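Local coordinates for SufC protein (Thermus thermophilus, PDB 2D2E) that probably binds and hydrolyses ATP as the cytoplasmic ABC-type ATPase of the Suf system, which in related organisms assembles iron-sulfur clusters, at residues Q3-L9 with G21-P27; K80-L84 with P162-L167; A125-L129 with L157-E161; Y202-N207 with A231-E235; H215-D219 with Y239-K243. All coordinates share one frame; numbering follows the deposited sequence.

Contact 1: residues Q3-L9 with G21-P27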
# COMPACT_ATOMS: atom_id res chain seq x y z
N GLN A 3 -10.37 8.20 -8.81
CA GLN A 3 -9.26 8.53 -7.92
C GLN A 3 -9.55 8.10 -6.49
O GLN A 3 -10.70 7.87 -6.11
CB GLN A 3 -9.00 10.05 -7.94
CG GLN A 3 -10.17 10.88 -7.41
CD GLN A 3 -10.02 12.39 -7.65
OE1 GLN A 3 -10.58 13.20 -6.90
NE2 GLN A 3 -9.27 12.76 -8.67
N LEU A 4 -8.46 7.99 -5.72
CA LEU A 4 -8.52 7.69 -4.31
C LEU A 4 -8.24 9.04 -3.64
O LEU A 4 -7.18 9.63 -3.89
CB LEU A 4 -7.49 6.67 -3.85
CG LEU A 4 -7.43 6.41 -2.34
CD1 LEU A 4 -8.75 5.84 -1.85
CD2 LEU A 4 -6.29 5.46 -2.02
N GLU A 5 -9.14 9.56 -2.83
CA GLU A 5 -8.92 10.87 -2.27
C GLU A 5 -9.12 10.92 -0.77
O GLU A 5 -10.10 10.42 -0.24
CB GLU A 5 -9.86 11.91 -2.93
CG GLU A 5 -9.95 13.21 -2.16
CD GLU A 5 -10.75 14.32 -2.87
OE1 GLU A 5 -11.76 14.00 -3.53
OE2 GLU A 5 -10.35 15.50 -2.76
N ILE A 6 -8.18 11.51 -0.06
CA ILE A 6 -8.24 11.78 1.35
C ILE A 6 -8.59 13.24 1.38
O ILE A 6 -7.85 14.07 0.84
CB ILE A 6 -6.92 11.49 2.08
CG1 ILE A 6 -6.56 10.01 1.94
CG2 ILE A 6 -7.02 11.86 3.55
CD1 ILE A 6 -5.66 9.69 0.77
N ARG A 7 -9.72 13.59 2.00
CA ARG A 7 -10.18 14.98 2.02
C ARG A 7 -10.40 15.55 3.43
O ARG A 7 -11.23 15.07 4.19
CB ARG A 7 -11.48 15.08 1.25
CG ARG A 7 -12.12 16.47 1.27
CD ARG A 7 -11.40 17.38 0.29
NE ARG A 7 -12.06 18.68 0.16
CZ ARG A 7 -11.61 19.80 0.72
NH1 ARG A 7 -10.49 19.80 1.44
NH2 ARG A 7 -12.28 20.94 0.55
N ASP A 8 -9.64 16.60 3.73
CA ASP A 8 -9.73 17.32 5.02
C ASP A 8 -9.81 16.36 6.19
O ASP A 8 -10.71 16.47 7.04
CB ASP A 8 -10.93 18.25 4.99
CG ASP A 8 -11.07 19.14 6.20
OD1 ASP A 8 -10.05 19.70 6.66
OD2 ASP A 8 -12.20 19.30 6.70
N LEU A 9 -8.88 15.41 6.24
CA LEU A 9 -8.90 14.40 7.28
C LEU A 9 -8.23 14.80 8.59
O LEU A 9 -7.07 15.19 8.60
CB LEU A 9 -8.26 13.11 6.76
CG LEU A 9 -8.37 11.90 7.67
CD1 LEU A 9 -9.84 11.48 7.77
CD2 LEU A 9 -7.54 10.75 7.12
N GLY A 21 -5.70 17.67 8.97
CA GLY A 21 -6.21 18.17 7.70
C GLY A 21 -5.44 17.67 6.49
O GLY A 21 -4.86 18.45 5.74
N VAL A 22 -5.46 16.35 6.32
CA VAL A 22 -4.76 15.69 5.23
C VAL A 22 -5.57 15.79 3.94
O VAL A 22 -6.75 15.47 3.93
CB VAL A 22 -4.54 14.20 5.54
CG1 VAL A 22 -3.88 13.50 4.34
CG2 VAL A 22 -3.65 14.04 6.77
N ASN A 23 -4.93 16.29 2.89
CA ASN A 23 -5.56 16.37 1.57
C ASN A 23 -4.57 15.69 0.64
O ASN A 23 -3.46 16.16 0.47
CB ASN A 23 -5.78 17.82 1.17
CG ASN A 23 -6.87 18.47 1.98
OD1 ASN A 23 -8.02 18.01 1.96
ND2 ASN A 23 -6.52 19.51 2.74
N LEU A 24 -4.98 14.57 0.04
CA LEU A 24 -4.10 13.80 -0.82
C LEU A 24 -4.93 13.06 -1.84
O LEU A 24 -5.79 12.27 -1.47
CB LEU A 24 -3.30 12.80 0.04
CG LEU A 24 -2.01 12.18 -0.54
CD1 LEU A 24 -1.19 11.57 0.59
CD2 LEU A 24 -2.35 11.11 -1.56
N VAL A 25 -4.68 13.31 -3.13
CA VAL A 25 -5.42 12.65 -4.21
C VAL A 25 -4.51 11.79 -5.08
O VAL A 25 -3.48 12.28 -5.55
CB VAL A 25 -6.09 13.70 -5.15
CG1 VAL A 25 -6.73 13.01 -6.33
CG2 VAL A 25 -7.15 14.47 -4.39
N VAL A 26 -4.88 10.53 -5.30
CA VAL A 26 -4.10 9.66 -6.20
C VAL A 26 -5.01 9.24 -7.35
O VAL A 26 -5.93 8.43 -7.17
CB VAL A 26 -3.60 8.38 -5.51
CG1 VAL A 26 -2.75 7.55 -6.50
CG2 VAL A 26 -2.74 8.73 -4.29
N PRO A 27 -4.78 9.78 -8.56
CA PRO A 27 -5.64 9.39 -9.69
C PRO A 27 -5.41 7.93 -10.07
O PRO A 27 -4.28 7.45 -10.02
CB PRO A 27 -5.17 10.30 -10.82
CG PRO A 27 -4.63 11.53 -10.10
CD PRO A 27 -3.87 10.88 -8.93
O HOH W 1 -8.48 20.70 4.77
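Asn23 OD1 is gripped twice from the opposing strand: the backbone N of Asp8 reaches it at 2.8 Å, and NH1 of Arg7 at 3.1 Å from the opposite face of the amide. Both donors stand well out of the amide plane, whereas the oxygen sits at the edge of the Arg7 guanidinium, close to its plane. A bend at chi2 (78°) brings the arginine back over the hairpin. Asn23 ND2 gives a hydrogen to a water that donates in turn to Asp8 OD1, an oxygen also held by Trp10 NE1.

Farther along, strands 3-13 and 16-27 pair antiparallel, with Ile6 N meeting Leu24 O almost dead straight (178°). Between Ile6 and Leu9 the register slips by one at a G1 bulge, Asp8 and Leu9 both facing Val22; in a second, Gly21 and Val22 both face Leu9, whose O accepts from both their N atoms. On the buried face Ile6 CG2 packs on Val22 CG1 at 3.6 Å, and its CD1 lies 4.0 Å from Leu24 CB. With an alanine at Ile6 both branches go, which would probably open a gap between Val22 and Leu24. On the other face Val25 forks, CG1 against the face of the Gln3 amide and CG2 against Glu5.

The bulge leaves Asp8 N poorly aimed at Val22 O, so the asparagine side chain supplies the acceptor that regular strand pairing does not.

Contact 2: residues K80-L84 with P162-L167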
# COMPACT_ATOMS: atom_id res chain seq x y z
N LYS A 80 -14.55 -3.01 -2.19
CA LYS A 80 -14.67 -1.84 -3.05
C LYS A 80 -13.40 -1.62 -3.88
O LYS A 80 -13.35 -0.70 -4.68
CB LYS A 80 -14.96 -0.58 -2.22
CG LYS A 80 -16.37 -0.52 -1.61
CD LYS A 80 -17.42 -0.27 -2.69
CE LYS A 80 -18.81 -0.08 -2.08
NZ LYS A 80 -19.24 -1.27 -1.30
N GLY A 81 -12.38 -2.45 -3.67
CA GLY A 81 -11.16 -2.34 -4.45
C GLY A 81 -9.88 -1.90 -3.74
O GLY A 81 -8.84 -1.76 -4.38
N LEU A 82 -9.95 -1.68 -2.43
CA LEU A 82 -8.74 -1.27 -1.69
C LEU A 82 -7.97 -2.50 -1.23
O LEU A 82 -8.51 -3.35 -0.54
CB LEU A 82 -9.13 -0.41 -0.48
CG LEU A 82 -7.98 0.24 0.30
CD1 LEU A 82 -7.26 1.30 -0.55
CD2 LEU A 82 -8.55 0.90 1.54
N PHE A 83 -6.70 -2.59 -1.60
CA PHE A 83 -5.90 -3.75 -1.25
C PHE A 83 -5.80 -4.00 0.26
O PHE A 83 -5.45 -3.12 1.05
CB PHE A 83 -4.50 -3.63 -1.85
CG PHE A 83 -3.63 -4.81 -1.58
CD1 PHE A 83 -4.03 -6.09 -1.97
CD2 PHE A 83 -2.38 -4.66 -0.97
CE1 PHE A 83 -3.21 -7.19 -1.76
CE2 PHE A 83 -1.57 -5.75 -0.76
CZ PHE A 83 -1.97 -7.02 -1.15
N LEU A 84 -6.13 -5.23 0.64
CA LEU A 84 -6.04 -5.66 2.04
C LEU A 84 -5.42 -7.04 2.02
O LEU A 84 -6.06 -8.01 1.62
CB LEU A 84 -7.42 -5.72 2.69
CG LEU A 84 -7.41 -6.19 4.16
CD1 LEU A 84 -6.53 -5.26 4.99
CD2 LEU A 84 -8.83 -6.24 4.71
N PRO A 162 -6.45 -5.61 -6.81
CA PRO A 162 -7.12 -4.46 -6.20
C PRO A 162 -7.08 -3.26 -7.16
O PRO A 162 -6.26 -3.24 -8.09
CB PRO A 162 -6.29 -4.19 -4.95
CG PRO A 162 -4.91 -4.61 -5.40
CD PRO A 162 -5.15 -5.88 -6.17
N THR A 163 -7.95 -2.29 -6.94
CA THR A 163 -7.95 -1.08 -7.77
C THR A 163 -6.97 -0.09 -7.21
O THR A 163 -6.32 0.62 -7.97
CB THR A 163 -9.35 -0.46 -7.79
OG1 THR A 163 -10.27 -1.41 -8.35
CG2 THR A 163 -9.39 0.80 -8.61
N TYR A 164 -6.88 -0.01 -5.88
CA TYR A 164 -5.92 0.89 -5.25
C TYR A 164 -5.14 0.11 -4.19
O TYR A 164 -5.68 -0.79 -3.56
CB TYR A 164 -6.60 2.06 -4.55
CG TYR A 164 -7.31 3.00 -5.49
CD1 TYR A 164 -8.68 2.85 -5.75
CD2 TYR A 164 -6.62 4.01 -6.15
CE1 TYR A 164 -9.33 3.69 -6.64
CE2 TYR A 164 -7.27 4.85 -7.05
CZ TYR A 164 -8.62 4.68 -7.28
OH TYR A 164 -9.26 5.54 -8.16
N ALA A 165 -3.88 0.46 -4.01
CA ALA A 165 -3.06 -0.18 -2.98
C ALA A 165 -2.23 0.87 -2.27
O ALA A 165 -1.60 1.72 -2.91
CB ALA A 165 -2.12 -1.24 -3.60
N VAL A 166 -2.21 0.78 -0.95
CA VAL A 166 -1.44 1.71 -0.11
C VAL A 166 -0.40 0.81 0.50
O VAL A 166 -0.75 -0.12 1.25
CB VAL A 166 -2.33 2.33 0.99
CG1 VAL A 166 -1.49 3.25 1.91
CG2 VAL A 166 -3.45 3.13 0.36
N LEU A 167 0.87 1.04 0.15
CA LEU A 167 1.97 0.19 0.62
C LEU A 167 2.95 0.95 1.46
O LEU A 167 3.69 1.79 0.95
CB LEU A 167 2.70 -0.39 -0.59
CG LEU A 167 1.71 -1.10 -1.51
CD1 LEU A 167 2.46 -1.58 -2.74
CD2 LEU A 167 1.04 -2.26 -0.78
O HOH W 2 -4.33 -0.61 0.32
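Strand 164-168, which by sequence carries the hydrophobic run of the Walker B motif, is joined at its start by the chain that leaves helix 74-79 and heads for what is by sequence the Q-loop. The link is one short backbone bridge, Leu82 with Tyr164, rather than a full strand pairing.

Gly81 closes helix 74-79 in a Schellman motif, and its carbonyl oxygen takes two donors. Thr163 N lies in the carbonyl plane on a lone pair, 2.8 Å from Gly81 O, while Tyr164 N makes the straighter bond (172°) from a tilted position. A side chain on Gly81 would run into Thr163 OG1, and the positive phi (113°) calls for glycine in any case. The return bond, Phe83 N to Tyr164 O at 2.8 Å, runs nearly along the C=O axis.

Phe83 points CG opposite its own N (chi1 -178°), which sets its side chain alongside Pro162: Phe83 CB lies 3.6 Å from Pro162 CB. The same CB touches Ala165 CB at 3.8 Å, and Leu157 and Leu160 of helix 148-160 also touch this side chain. Leu82 crosses Tyr164 at about a right angle, its CD1 4.1 Å from Tyr164 CB; the phenol itself is held by Asp65.

Past Phe83 the chains part, and a water spans them, donating to Phe83 O and accepting from Val166 N, 2.8 Å from each.

Contact 3: residues A125-L129 with L157-E161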
# COMPACT_ATOMS: atom_id res chain seq x y z
N ALA A 125 0.33 -14.03 -12.79
CA ALA A 125 1.06 -13.23 -11.81
C ALA A 125 2.53 -13.61 -11.80
O ALA A 125 3.41 -12.75 -11.76
CB ALA A 125 0.45 -13.40 -10.42
N LEU A 126 2.82 -14.91 -11.82
CA LEU A 126 4.21 -15.36 -11.82
C LEU A 126 4.95 -14.85 -13.06
O LEU A 126 6.11 -14.48 -12.98
CB LEU A 126 4.28 -16.88 -11.77
CG LEU A 126 3.81 -17.52 -10.47
CD1 LEU A 126 3.76 -19.04 -10.65
CD2 LEU A 126 4.71 -17.12 -9.31
N GLU A 127 4.27 -14.83 -14.21
CA GLU A 127 4.89 -14.35 -15.44
C GLU A 127 5.26 -12.87 -15.31
O GLU A 127 6.36 -12.44 -15.68
CB GLU A 127 3.94 -14.52 -16.61
CG GLU A 127 3.77 -15.95 -17.08
CD GLU A 127 2.67 -16.08 -18.12
OE1 GLU A 127 2.47 -15.13 -18.90
OE2 GLU A 127 2.02 -17.15 -18.15
N LEU A 128 4.33 -12.08 -14.78
CA LEU A 128 4.57 -10.65 -14.63
C LEU A 128 5.71 -10.38 -13.66
O LEU A 128 6.48 -9.43 -13.85
CB LEU A 128 3.30 -9.97 -14.13
CG LEU A 128 2.16 -9.83 -15.15
CD1 LEU A 128 0.95 -9.22 -14.48
CD2 LEU A 128 2.62 -8.95 -16.31
N LEU A 129 5.83 -11.19 -12.62
CA LEU A 129 6.88 -11.04 -11.62
C LEU A 129 8.15 -11.78 -12.00
O LEU A 129 9.19 -11.62 -11.35
CB LEU A 129 6.40 -11.58 -10.28
CG LEU A 129 5.22 -10.86 -9.65
CD1 LEU A 129 4.73 -11.63 -8.42
CD2 LEU A 129 5.65 -9.44 -9.27
N LEU A 157 -0.94 -9.10 -4.03
CA LEU A 157 -1.25 -7.87 -4.77
C LEU A 157 -1.62 -8.17 -6.22
O LEU A 157 -2.60 -7.64 -6.73
CB LEU A 157 -0.04 -6.91 -4.77
CG LEU A 157 -0.21 -5.59 -5.55
CD1 LEU A 157 -1.18 -4.64 -4.80
CD2 LEU A 157 1.16 -4.92 -5.70
N LEU A 158 -0.83 -9.01 -6.88
CA LEU A 158 -1.10 -9.35 -8.28
C LEU A 158 -2.31 -10.26 -8.46
O LEU A 158 -3.08 -10.08 -9.41
CB LEU A 158 0.13 -10.00 -8.91
CG LEU A 158 1.15 -9.05 -9.55
CD1 LEU A 158 2.35 -9.83 -9.98
CD2 LEU A 158 0.54 -8.35 -10.75
N VAL A 159 -2.48 -11.22 -7.57
CA VAL A 159 -3.60 -12.16 -7.68
C VAL A 159 -4.97 -11.60 -7.31
O VAL A 159 -5.98 -11.91 -7.98
CB VAL A 159 -3.29 -13.43 -6.84
CG1 VAL A 159 -4.50 -14.37 -6.81
CG2 VAL A 159 -2.08 -14.18 -7.45
N LEU A 160 -5.01 -10.78 -6.27
CA LEU A 160 -6.27 -10.20 -5.81
C LEU A 160 -6.77 -9.06 -6.68
O LEU A 160 -7.93 -8.66 -6.59
CB LEU A 160 -6.14 -9.72 -4.36
CG LEU A 160 -5.97 -10.83 -3.31
CD1 LEU A 160 -5.85 -10.23 -1.92
CD2 LEU A 160 -7.16 -11.78 -3.37
N GLU A 161 -5.90 -8.52 -7.53
CA GLU A 161 -6.28 -7.44 -8.44
C GLU A 161 -7.02 -6.25 -7.83
O GLU A 161 -8.12 -5.90 -8.26
CB GLU A 161 -7.14 -8.00 -9.57
CG GLU A 161 -6.44 -8.98 -10.48
CD GLU A 161 -7.24 -9.24 -11.74
OE1 GLU A 161 -8.41 -9.69 -11.62
OE2 GLU A 161 -6.71 -8.99 -12.84
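Leu128 and Leu129 both set CG opposite their own carbonyl carbon (chi1 -72° and -64°) and run on extended, which sends their branches from helix 115-129 toward Leu158 on helix 148-160. Leu158 answers from the other helix and carries most of the contact, slipping its side chain into the surface formed by Ala125, Leu128 and Leu129.

Nearest the backbones the packing does not depend on the leucine tips. Ala125 CB rests on Leu158 CB at 3.7 Å, and Val159 CG2 comes in beside it, 4.0 Å from that same Ala125 methyl. With only a methyl on Ala125, the helices can come close, the CA atoms of Ala125 and Leu158 being 5.7 Å apart. Farther out, in the conformer given, Leu128 CD1 meets Leu158 CD2 at 3.9 Å, the two leucines passing at a slant.

Leu129 and Leu158 reach toward each other tip to tip. Here the modelled spacing is too tight to be trusted: Leu158 was built in two conformers, so the whole end of its side chain calls for caution, and the approach of its CD1 to Leu129 is doubtful in detail. The contact is apolar throughout; Ala125 O is used by Leu129 N within its own helix.

Helix 148-160, which by sequence follows the ABC signature motif, is thus packed against helix 115-129 of the helical part of the ATPase. Helix 97-109 covers Val159 through Leu101 and Leu105, while Met189 touches Leu158 and Ala188 touches Leu128, both from helix 176-189. Just beyond Leu160 the chain turns at Glu161 to enter strand 164-168.

Contact 4: residues Y202-N207 with A231-E235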
# COMPACT_ATOMS: atom_id res chain seq x y z
N TYR A 202 12.59 6.90 3.60
CA TYR A 202 13.75 7.05 2.70
C TYR A 202 13.31 7.14 1.26
O TYR A 202 12.33 6.53 0.84
CB TYR A 202 14.68 5.84 2.80
CG TYR A 202 15.36 5.72 4.12
CD1 TYR A 202 15.03 4.69 5.01
CD2 TYR A 202 16.34 6.63 4.51
CE1 TYR A 202 15.66 4.57 6.24
CE2 TYR A 202 16.97 6.52 5.76
CZ TYR A 202 16.63 5.49 6.61
OH TYR A 202 17.26 5.36 7.83
N GLN A 203 14.07 7.89 0.47
CA GLN A 203 13.78 8.03 -0.95
C GLN A 203 14.17 6.77 -1.76
O GLN A 203 13.65 6.58 -2.86
CB GLN A 203 14.60 9.21 -1.51
CG GLN A 203 14.42 9.48 -3.02
CD GLN A 203 15.38 8.72 -3.94
OE1 GLN A 203 16.33 8.09 -3.50
NE2 GLN A 203 15.10 8.79 -5.22
N ARG A 204 15.05 5.94 -1.21
CA ARG A 204 15.57 4.76 -1.93
C ARG A 204 14.62 4.00 -2.84
O ARG A 204 14.92 3.79 -4.01
CB ARG A 204 16.21 3.77 -0.95
CG ARG A 204 17.08 2.70 -1.64
CD ARG A 204 18.22 3.35 -2.44
NE ARG A 204 18.94 4.33 -1.62
CZ ARG A 204 19.84 4.03 -0.69
NH1 ARG A 204 20.16 2.76 -0.44
NH2 ARG A 204 20.39 5.00 0.03
N ILE A 205 13.48 3.56 -2.31
CA ILE A 205 12.56 2.78 -3.14
C ILE A 205 12.08 3.49 -4.40
O ILE A 205 11.70 2.84 -5.39
CB ILE A 205 11.35 2.28 -2.29
CG1 ILE A 205 10.58 1.18 -3.04
CG2 ILE A 205 10.42 3.45 -1.94
CD1 ILE A 205 9.50 0.50 -2.18
N LEU A 206 12.12 4.82 -4.38
CA LEU A 206 11.63 5.60 -5.50
C LEU A 206 12.56 5.59 -6.70
O LEU A 206 12.23 6.13 -7.77
CB LEU A 206 11.29 7.02 -5.04
CG LEU A 206 10.27 7.00 -3.89
CD1 LEU A 206 9.97 8.43 -3.43
CD2 LEU A 206 8.98 6.31 -4.33
N ASN A 207 13.72 4.97 -6.53
CA ASN A 207 14.65 4.80 -7.64
C ASN A 207 14.20 3.54 -8.40
O ASN A 207 14.55 3.35 -9.57
CB ASN A 207 16.07 4.62 -7.13
CG ASN A 207 16.62 5.89 -6.52
OD1 ASN A 207 16.60 6.95 -7.15
ND2 ASN A 207 17.09 5.80 -5.29
N ALA A 231 11.57 14.23 -4.09
CA ALA A 231 12.08 13.16 -3.23
C ALA A 231 13.60 13.14 -3.29
O ALA A 231 14.26 12.90 -2.29
CB ALA A 231 11.53 11.80 -3.69
N LEU A 232 14.16 13.40 -4.46
CA LEU A 232 15.60 13.42 -4.62
C LEU A 232 16.25 14.50 -3.77
O LEU A 232 17.25 14.26 -3.07
CB LEU A 232 15.97 13.62 -6.09
CG LEU A 232 15.55 12.44 -6.98
CD1 LEU A 232 15.48 12.85 -8.46
CD2 LEU A 232 16.53 11.30 -6.78
N GLU A 233 15.69 15.70 -3.82
CA GLU A 233 16.27 16.80 -3.06
C GLU A 233 16.13 16.54 -1.56
O GLU A 233 17.02 16.85 -0.79
CB GLU A 233 15.63 18.13 -3.45
CG GLU A 233 16.44 19.31 -2.90
CD GLU A 233 16.17 20.63 -3.60
OE1 GLU A 233 16.96 21.58 -3.37
OE2 GLU A 233 15.18 20.73 -4.37
N LEU A 234 15.01 15.94 -1.15
CA LEU A 234 14.81 15.60 0.25
C LEU A 234 15.86 14.59 0.70
O LEU A 234 16.38 14.68 1.82
CB LEU A 234 13.44 14.96 0.48
CG LEU A 234 12.31 15.83 1.02
CD1 LEU A 234 11.03 14.99 1.04
CD2 LEU A 234 12.65 16.32 2.42
N GLU A 235 16.19 13.63 -0.15
CA GLU A 235 17.19 12.66 0.23
C GLU A 235 18.57 13.32 0.36
O GLU A 235 19.34 13.03 1.28
CB GLU A 235 17.24 11.51 -0.78
CG GLU A 235 17.96 10.27 -0.26
CD GLU A 235 17.38 9.73 1.05
OE1 GLU A 235 16.14 9.84 1.34
OE2 GLU A 235 18.17 9.14 1.82
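Gln203 lies across helix 228-237 with its chain wrapped along the surface: CG points opposite the backbone N, and a sharp turn at chi2 (-89°) then swings the amide toward Leu232. CB faces Glu235, CG passes 3.5 Å from Ala231 O, and NE2 slants across Leu232, 3.3 Å from CD2. The amide is held in that pose by Asn207, whose OD1 takes a hydrogen from Gln203 NE2 at 3.1 Å, in the plane of the glutamine amide but above that of the asparagine.

Glu235 leans in from the helix with its own chain bent at chi2 (56°). Its OE1 accepts from Gln203 N at 3.0 Å, the donor standing above the carboxylate plane, while OE2 sits at the edge of the Tyr202 ring, 4.1 Å from CD2. Ring and carboxylate planes are 56° apart, so the two groups do not stack. Deeper in, Leu206 CD1 packs on Ala231 CB at 3.7 Å, and Met35 touches both residues from strand 31-35.

The loop 202-207 follows strand 195-199 and what is by sequence the H-loop histidine of ABC ATPases; helix 228-237 packs against it, with the Tyr202 side chain about 9 Å from that of the nucleotide-binding Lys42.

Contact 5: residues H215-D219 with Y239-K243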
# COMPACT_ATOMS: atom_id res chain seq x y z
N HIS A 215 4.21 13.46 -2.26
CA HIS A 215 3.55 14.28 -1.22
C HIS A 215 4.43 14.17 0.01
O HIS A 215 4.92 13.08 0.30
CB HIS A 215 2.18 13.70 -0.86
CG HIS A 215 1.28 13.47 -2.03
ND1 HIS A 215 0.28 14.35 -2.39
CD2 HIS A 215 1.24 12.46 -2.94
CE1 HIS A 215 -0.34 13.89 -3.47
NE2 HIS A 215 0.22 12.74 -3.82
N VAL A 216 4.66 15.27 0.72
CA VAL A 216 5.48 15.20 1.93
C VAL A 216 4.65 15.64 3.13
O VAL A 216 4.06 16.74 3.12
CB VAL A 216 6.73 16.08 1.86
CG1 VAL A 216 7.63 15.79 3.09
CG2 VAL A 216 7.50 15.81 0.58
N MET A 217 4.62 14.80 4.16
CA MET A 217 3.83 15.09 5.35
C MET A 217 4.65 15.46 6.58
O MET A 217 5.55 14.72 6.99
CB MET A 217 2.92 13.88 5.69
CG MET A 217 1.95 14.12 6.85
SD MET A 217 0.67 12.82 7.06
CE MET A 217 0.22 12.53 5.44
N MET A 218 4.33 16.62 7.15
CA MET A 218 4.97 17.08 8.38
C MET A 218 3.88 17.65 9.26
O MET A 218 2.93 18.29 8.77
CB MET A 218 5.99 18.16 8.09
CG MET A 218 7.14 17.68 7.23
SD MET A 218 8.29 19.04 7.03
CE MET A 218 9.39 18.37 5.87
N ASP A 219 4.02 17.42 10.55
CA ASP A 219 3.05 17.90 11.53
C ASP A 219 1.61 17.54 11.15
O ASP A 219 0.71 18.38 11.20
CB ASP A 219 3.21 19.42 11.72
CG ASP A 219 4.57 19.80 12.32
OD1 ASP A 219 4.96 19.20 13.33
OD2 ASP A 219 5.24 20.70 11.77
N TYR A 239 15.04 16.21 5.85
CA TYR A 239 13.73 16.78 6.13
C TYR A 239 13.77 18.18 6.75
O TYR A 239 12.88 18.99 6.47
CB TYR A 239 12.92 15.83 7.01
CG TYR A 239 12.39 14.64 6.23
CD1 TYR A 239 12.99 13.39 6.32
CD2 TYR A 239 11.27 14.78 5.40
CE1 TYR A 239 12.48 12.29 5.61
CE2 TYR A 239 10.76 13.70 4.68
CZ TYR A 239 11.37 12.46 4.80
OH TYR A 239 10.84 11.38 4.11
N GLU A 240 14.80 18.47 7.54
CA GLU A 240 14.91 19.79 8.17
C GLU A 240 14.99 20.88 7.13
O GLU A 240 14.46 21.98 7.33
CB GLU A 240 16.14 19.85 9.09
CG GLU A 240 16.05 18.91 10.27
CD GLU A 240 14.84 19.19 11.14
OE1 GLU A 240 14.34 18.25 11.80
OE2 GLU A 240 14.39 20.36 11.18
N TRP A 241 15.65 20.58 6.02
CA TRP A 241 15.77 21.54 4.94
C TRP A 241 14.39 21.92 4.42
O TRP A 241 14.07 23.10 4.25
CB TRP A 241 16.59 20.97 3.79
CG TRP A 241 16.28 21.61 2.47
CD1 TRP A 241 16.65 22.86 2.06
CD2 TRP A 241 15.45 21.07 1.43
NE1 TRP A 241 16.11 23.14 0.83
CE2 TRP A 241 15.36 22.06 0.42
CE3 TRP A 241 14.77 19.86 1.25
CZ2 TRP A 241 14.62 21.87 -0.75
CZ3 TRP A 241 14.04 19.66 0.09
CH2 TRP A 241 13.97 20.67 -0.90
N LEU A 242 13.56 20.91 4.16
CA LEU A 242 12.22 21.16 3.65
C LEU A 242 11.33 21.89 4.64
O LEU A 242 10.54 22.75 4.24
CB LEU A 242 11.56 19.85 3.22
CG LEU A 242 10.16 19.99 2.60
CD1 LEU A 242 10.21 20.81 1.32
CD2 LEU A 242 9.63 18.59 2.31
N LYS A 243 11.45 21.56 5.91
CA LYS A 243 10.63 22.21 6.93
C LYS A 243 10.83 23.72 6.83
O LYS A 243 9.87 24.48 6.94
CB LYS A 243 11.02 21.72 8.33
CG LYS A 243 10.28 22.43 9.46
CD LYS A 243 10.96 22.24 10.82
CE LYS A 243 10.81 20.83 11.34
NZ LYS A 243 11.32 20.71 12.74
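Tyr239 presents the edge of its ring to strand 213-218: Val216 CG1 lies near the ring plane, 4.1 Å from CE2, and Met218 CE near it too, by CD2. The strand belongs to the mixed core sheet of this P-loop NTPase fold, and helix 239-244 crosses it almost squarely, the short axes at 86° and 10.5 Å apart. The His201 ring also meets the tyrosine ring, their planes about 30° apart. The hydroxyl is tied to His201 O and Gly36 N, which fixes the ring beside the P-loop.

Leu242 reaches from the helix toward the strand. Its CD2 meets Val216 CG1 tip to tip at 3.5 Å, and Leu234 of helix 228-237 packs against both residues.

Met218 reaches straight out across the interface: with CG on the side of its backbone N (chi1 -63°) and chi2 and chi3 both extended, the methyl ends over the first turn of the helix. CE touches Leu242 CD2 at 3.6 Å and, at the same distance, Tyr239 O, the carbonyl that accepts Lys243 N. Cut back to an alanine, Met218 would probably leave a gap against Leu242 CD2 and take an apolar neighbour from the edge of the tyrosine.

The sulfur, one atom back, rides over the start of Lys243: Met218 SD is 3.9 Å from Lys243 CA and 4.0 Å from its CB.

Contact 1 touches both contact 2 and contact 5: Tyr164 OH of contact 2 lies 3.0 Å from Gln3 N of contact 1, while Leu24 CG of contact 1 lies 3.7 Å from His215 ND1 of contact 5. Contact 3 is nested in the chain loop that contact 2 closes, and Phe83 CE1 rests 3.7 Å from Leu157 CA. Contacts 4 and 5 interlock, with Leu234 CD1 3.6 Å from Val216 CG2. Contacts 3 and 5, centres 34 Å apart, lie on opposite sides of the chain's centre. The nucleotide site, empty in this chain, falls nearest contact 5, the Tyr239 side chain being about 6 Å from that of Lys42; the side chain of Val22 of contact 1 is about 7 Å from Gly41.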